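Local coordinates for SusD superfamily protein (Bacteroides fragilis NCTC 9343, PDB 3NQP) that probably binds glycans at the cell surface as a SusD-type outer-membrane protein, helping to deliver them for uptake, at residues T43-R53 against D443-W454. Sequence-based numbering, arbitrary orientation.
Sequences TITFGELRGGR and DKEFIQEGQRWW
Arg50 runs along the indole of Trp453, the two extending together. Its CB sits over the six-membered ring, 3.4 Å from Trp453 CE3, as a CH-pi contact; CD passes over the CE2-CZ2 bond, 3.9 Å from Trp453 CE2. The bend at chi3 (73°) lays the guanidinium flat, CZ 3.5 Å from Trp453 CH2 with the planes 18° apart, a cation-pi stack. This leaves its N-H groups directed outward in the plane, where Gln73 takes NE and Lys491 O takes NH2. Beside the stack the backbones close in: Trp453 N donates to Gly47 O (3.0 Å), and Gly47 and Gly450 meet CA to CA at 3.8 Å, an approach side chains would block. In this SusD-family fold the contact joins the end of helix 39-48 to the link between helices 431-445 and 452-458, deep in the chain. That link starts with a type II turn, Phe446 to Glu449, and Glu48 reaches it through OE2, accepting from Gly450 N (2.9 Å) and from a water that accepts from Gln451 N; OE1 bonds Tyr319. Near the end of helix 431-445, arginine's several donors are used: Arg53 NH1 reaches Asp443 O in its guanidinium plane (2.8 Å), while Arg452 gives NH1 to Gly51 O (2.9 Å) and meets both Asp443 carboxylate oxygens, NE on OD1 and NH2 on OD2; Asp443's negative charge probably offsets the closeness of Arg53 and Arg452.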
loop_
_atom_site.group_PDB
_atom_site.type_symbol
_atom_site.label_atom_id
_atom_site.label_comp_id
_atom_site.label_asym_id
_atom_site.label_seq_id
_atom_site.Cartn_x
_atom_site.Cartn_y
_atom_site.Cartn_z
ATOM N N THR A 43 -2.143 2.234 3.841
ATOM C CA THR A 43 -1.297 1.101 3.588
ATOM C C THR A 43 -1.829 -0.124 4.335
ATOM O O THR A 43 -2.057 -1.194 3.725
ATOM C CB THR A 43 0.152 1.415 4.006
ATOM O OG1 THR A 43 0.697 2.397 3.103
ATOM C CG2 THR A 43 1.016 0.161 4.051
ATOM N N ILE A 44 -2.071 0.024 5.622
ATOM C CA ILE A 44 -2.433 -1.156 6.453
ATOM C C ILE A 44 -3.966 -1.382 6.405
ATOM O O ILE A 44 -4.423 -2.406 5.913
ATOM C CB ILE A 44 -1.971 -1.058 7.881
ATOM C CG1 ILE A 44 -0.438 -0.823 7.978
ATOM C CG2 ILE A 44 -2.400 -2.312 8.660
ATOM C CD1 ILE A 44 0.481 -1.944 7.475
ATOM N N THR A 45 -4.772 -0.450 6.887
ATOM C CA THR A 45 -6.228 -0.694 6.966
ATOM C C THR A 45 -6.849 -1.038 5.614
ATOM O O THR A 45 -7.520 -2.060 5.496
ATOM C CB THR A 45 -6.979 0.463 7.666
ATOM O OG1 THR A 45 -6.209 0.826 8.817
ATOM C CG2 THR A 45 -8.423 0.049 8.064
ATOM N N PHE A 46 -6.560 -0.222 4.613
ATOM C CA PHE A 46 -7.133 -0.364 3.275
ATOM C C PHE A 46 -6.342 -1.398 2.414
ATOM O O PHE A 46 -6.925 -2.260 1.783
ATOM C CB PHE A 46 -7.097 0.965 2.558
ATOM C CG PHE A 46 -8.030 2.019 3.087
ATOM C CD1 PHE A 46 -9.141 1.720 3.881
ATOM C CD2 PHE A 46 -7.865 3.325 2.676
ATOM C CE1 PHE A 46 -10.021 2.743 4.293
ATOM C CE2 PHE A 46 -8.770 4.352 3.077
ATOM C CZ PHE A 46 -9.823 4.052 3.910
ATOM N N GLY A 47 -5.015 -1.330 2.438
ATOM C CA GLY A 47 -4.191 -2.101 1.516
ATOM C C GLY A 47 -3.911 -3.526 1.941
ATOM O O GLY A 47 -3.771 -4.392 1.077
ATOM N N GLU A 48 -3.766 -3.772 3.249
ATOM C CA GLU A 48 -3.279 -5.104 3.727
ATOM C C GLU A 48 -4.348 -5.972 4.373
ATOM O O GLU A 48 -4.424 -7.163 4.102
ATOM C CB GLU A 48 -2.205 -4.956 4.824
ATOM C CG GLU A 48 -0.906 -4.481 4.416
ATOM C CD GLU A 48 -0.032 -5.494 3.728
ATOM O OE1 GLU A 48 -0.103 -6.720 3.970
ATOM O OE2 GLU A 48 0.803 -5.004 2.976
ATOM N N LEU A 49 -5.136 -5.389 5.285
ATOM C CA LEU A 49 -5.869 -6.243 6.237
ATOM C C LEU A 49 -6.866 -7.228 5.650
ATOM O O LEU A 49 -7.050 -8.303 6.203
ATOM C CB LEU A 49 -6.545 -5.428 7.330
ATOM C CG LEU A 49 -5.674 -4.686 8.361
ATOM C CD1 LEU A 49 -6.612 -3.980 9.358
ATOM C CD2 LEU A 49 -4.604 -5.572 9.086
ATOM N N ARG A 50 -7.566 -6.848 4.593
ATOM C CA ARG A 50 -8.549 -7.749 3.963
ATOM C C ARG A 50 -7.898 -8.775 3.029
ATOM O O ARG A 50 -8.600 -9.547 2.374
ATOM C CB ARG A 50 -9.587 -6.930 3.192
ATOM C CG ARG A 50 -10.486 -6.116 4.084
ATOM C CD ARG A 50 -11.632 -5.479 3.261
ATOM N NE ARG A 50 -12.592 -6.517 2.873
ATOM C CZ ARG A 50 -13.749 -6.350 2.251
ATOM N NH1 ARG A 50 -14.163 -5.160 1.850
ATOM N NH2 ARG A 50 -14.503 -7.417 2.017
ATOM N N GLY A 51 -6.568 -8.752 2.959
ATOM C CA GLY A 51 -5.804 -9.613 2.044
ATOM C C GLY A 51 -5.748 -11.117 2.302
ATOM O O GLY A 51 -5.119 -11.798 1.541
ATOM N N GLY A 52 -6.381 -11.646 3.354
ATOM C CA GLY A 52 -6.520 -13.099 3.493
ATOM C C GLY A 52 -5.307 -13.768 4.104
ATOM O O GLY A 52 -5.167 -14.988 4.054
ATOM N N ARG A 53 -4.406 -12.993 4.673
ATOM C CA ARG A 53 -3.208 -13.600 5.257
ATOM C C ARG A 53 -2.844 -13.181 6.664
ATOM O O ARG A 53 -1.711 -13.464 7.137
ATOM C CB ARG A 53 -2.007 -13.427 4.329
ATOM C CG ARG A 53 -1.746 -12.050 3.865
ATOM C CD ARG A 53 -0.518 -12.075 2.882
ATOM N NE ARG A 53 -0.150 -10.713 2.594
ATOM C CZ ARG A 53 0.893 -10.309 1.879
ATOM N NH1 ARG A 53 1.733 -11.180 1.337
ATOM N NH2 ARG A 53 1.077 -8.989 1.690
ATOM N N ASP A 443 3.135 -10.490 -3.374
ATOM C CA ASP A 443 2.885 -10.991 -2.023
ATOM C C ASP A 443 4.168 -11.066 -1.215
ATOM O O ASP A 443 4.160 -10.838 -0.019
ATOM C CB ASP A 443 2.284 -12.418 -2.066
ATOM C CG ASP A 443 0.810 -12.435 -2.414
ATOM O OD1 ASP A 443 0.173 -11.342 -2.436
ATOM O OD2 ASP A 443 0.316 -13.557 -2.716
ATOM N N LYS A 444 5.249 -11.464 -1.869
ATOM C CA LYS A 444 6.564 -11.511 -1.252
ATOM C C LYS A 444 7.274 -10.163 -1.153
ATOM O O LYS A 444 7.966 -9.888 -0.145
ATOM C CB LYS A 444 7.454 -12.462 -2.000
ATOM C CG LYS A 444 7.113 -13.911 -1.835
ATOM C CD LYS A 444 8.016 -14.719 -2.773
ATOM C CE LYS A 444 7.540 -16.137 -2.837
ATOM N NZ LYS A 444 8.486 -16.978 -3.580
ATOM N N GLU A 445 7.138 -9.344 -2.207
ATOM C CA GLU A 445 7.906 -8.100 -2.338
ATOM C C GLU A 445 7.353 -7.002 -1.412
ATOM O O GLU A 445 8.113 -6.183 -0.870
ATOM C CB GLU A 445 7.899 -7.621 -3.794
ATOM C CG GLU A 445 8.744 -6.410 -4.155
ATOM C CD GLU A 445 10.250 -6.644 -3.965
ATOM O OE1 GLU A 445 10.692 -7.801 -3.946
ATOM O OE2 GLU A 445 10.974 -5.662 -3.837
ATOM N N PHE A 446 6.038 -6.994 -1.246
ATOM C CA PHE A 446 5.324 -5.861 -0.657
ATOM C C PHE A 446 4.561 -6.147 0.660
ATOM O O PHE A 446 3.547 -5.531 0.971
ATOM C CB PHE A 446 4.363 -5.311 -1.684
ATOM C CG PHE A 446 5.010 -4.780 -2.878
ATOM C CD1 PHE A 446 5.854 -3.675 -2.796
ATOM C CD2 PHE A 446 4.804 -5.365 -4.129
ATOM C CE1 PHE A 446 6.484 -3.195 -3.922
ATOM C CE2 PHE A 446 5.426 -4.859 -5.250
ATOM C CZ PHE A 446 6.272 -3.776 -5.137
ATOM N N ILE A 447 5.087 -7.061 1.441
ATOM C CA ILE A 447 4.615 -7.266 2.813
ATOM C C ILE A 447 4.672 -5.934 3.560
ATOM O O ILE A 447 5.707 -5.277 3.605
ATOM C CB ILE A 447 5.429 -8.372 3.531
ATOM C CG1 ILE A 447 5.059 -9.750 2.932
ATOM C CG2 ILE A 447 5.125 -8.378 5.061
ATOM C CD1 ILE A 447 5.845 -10.911 3.452
ATOM N N GLN A 448 3.517 -5.530 4.095
ATOM C CA GLN A 448 3.385 -4.353 4.908
ATOM C C GLN A 448 3.476 -3.066 4.074
ATOM O O GLN A 448 3.768 -2.028 4.616
ATOM C CB GLN A 448 4.415 -4.336 6.043
ATOM C CG GLN A 448 3.966 -3.545 7.247
ATOM C CD GLN A 448 5.028 -3.472 8.307
ATOM O OE1 GLN A 448 6.088 -2.885 8.091
ATOM N NE2 GLN A 448 4.728 -4.033 9.489
ATOM N N GLU A 449 3.227 -3.189 2.763
ATOM C CA GLU A 449 3.291 -2.082 1.793
ATOM C C GLU A 449 1.972 -1.936 1.007
ATOM O O GLU A 449 1.907 -1.215 0.017
ATOM C CB GLU A 449 4.495 -2.262 0.876
ATOM C CG GLU A 449 5.826 -1.902 1.485
ATOM C CD GLU A 449 6.928 -2.045 0.481
ATOM O OE1 GLU A 449 7.431 -3.213 0.332
ATOM O OE2 GLU A 449 7.264 -1.011 -0.180
ATOM N N GLY A 450 0.902 -2.545 1.510
ATOM C CA GLY A 450 -0.454 -2.107 1.178
ATOM C C GLY A 450 -0.980 -2.480 -0.206
ATOM O O GLY A 450 -1.768 -1.730 -0.797
ATOM N N GLN A 451 -0.546 -3.617 -0.734
ATOM C CA GLN A 451 -0.985 -4.016 -2.056
ATOM C C GLN A 451 -2.035 -5.153 -2.157
ATOM O O GLN A 451 -2.863 -5.169 -3.108
ATOM C CB GLN A 451 0.220 -4.423 -2.881
ATOM C CG GLN A 451 1.290 -3.333 -3.043
ATOM C CD GLN A 451 0.788 -2.133 -3.775
ATOM O OE1 GLN A 451 0.359 -2.211 -4.934
ATOM N NE2 GLN A 451 0.794 -0.987 -3.085
ATOM N N ARG A 452 -1.970 -6.117 -1.248
ATOM C CA ARG A 452 -2.667 -7.366 -1.509
ATOM C C ARG A 452 -4.185 -7.235 -1.673
ATOM O O ARG A 452 -4.781 -7.883 -2.559
ATOM C CB ARG A 452 -2.362 -8.457 -0.485
ATOM C CG ARG A 452 -2.887 -9.818 -0.996
ATOM C CD ARG A 452 -2.341 -11.011 -0.196
ATOM N NE ARG A 452 -2.078 -12.116 -1.097
ATOM C CZ ARG A 452 -2.867 -13.149 -1.344
ATOM N NH1 ARG A 452 -3.991 -13.362 -0.663
ATOM N NH2 ARG A 452 -2.467 -14.038 -2.237
ATOM N N TRP A 453 -4.819 -6.407 -0.870
ATOM C CA TRP A 453 -6.288 -6.261 -1.016
ATOM C C TRP A 453 -6.569 -5.738 -2.408
ATOM O O TRP A 453 -7.478 -6.212 -3.089
ATOM C CB TRP A 453 -6.900 -5.323 0.047
ATOM C CG TRP A 453 -8.413 -5.035 -0.195
ATOM C CD1 TRP A 453 -8.968 -3.842 -0.384
ATOM C CD2 TRP A 453 -9.467 -6.004 -0.305
ATOM N NE1 TRP A 453 -10.328 -3.967 -0.622
ATOM C CE2 TRP A 453 -10.658 -5.292 -0.551
ATOM C CE3 TRP A 453 -9.524 -7.394 -0.187
ATOM C CZ2 TRP A 453 -11.867 -5.918 -0.704
ATOM C CZ3 TRP A 453 -10.734 -8.015 -0.344
ATOM C CH2 TRP A 453 -11.891 -7.273 -0.584
ATOM N N TRP A 454 -5.778 -4.742 -2.835
ATOM C CA TRP A 454 -5.991 -4.155 -4.170
ATOM C C TRP A 454 -5.735 -5.195 -5.288
ATOM O O TRP A 454 -6.527 -5.333 -6.239
ATOM C CB TRP A 454 -5.163 -2.883 -4.345
ATOM C CG TRP A 454 -5.421 -1.818 -3.286
ATOM C CD1 TRP A 454 -4.495 -1.043 -2.663
ATOM C CD2 TRP A 454 -6.696 -1.368 -2.820
ATOM N NE1 TRP A 454 -5.123 -0.154 -1.804
ATOM C CE2 TRP A 454 -6.472 -0.346 -1.893
ATOM C CE3 TRP A 454 -8.010 -1.736 -3.102
ATOM C CZ2 TRP A 454 -7.506 0.301 -1.238
ATOM C CZ3 TRP A 454 -9.043 -1.088 -2.427
ATOM C CH2 TRP A 454 -8.773 -0.095 -1.517
HETATM O O HOH W 1 0.317 1.597 0.549
HETATM O O HOH W 2 0.573 -5.997 0.516
#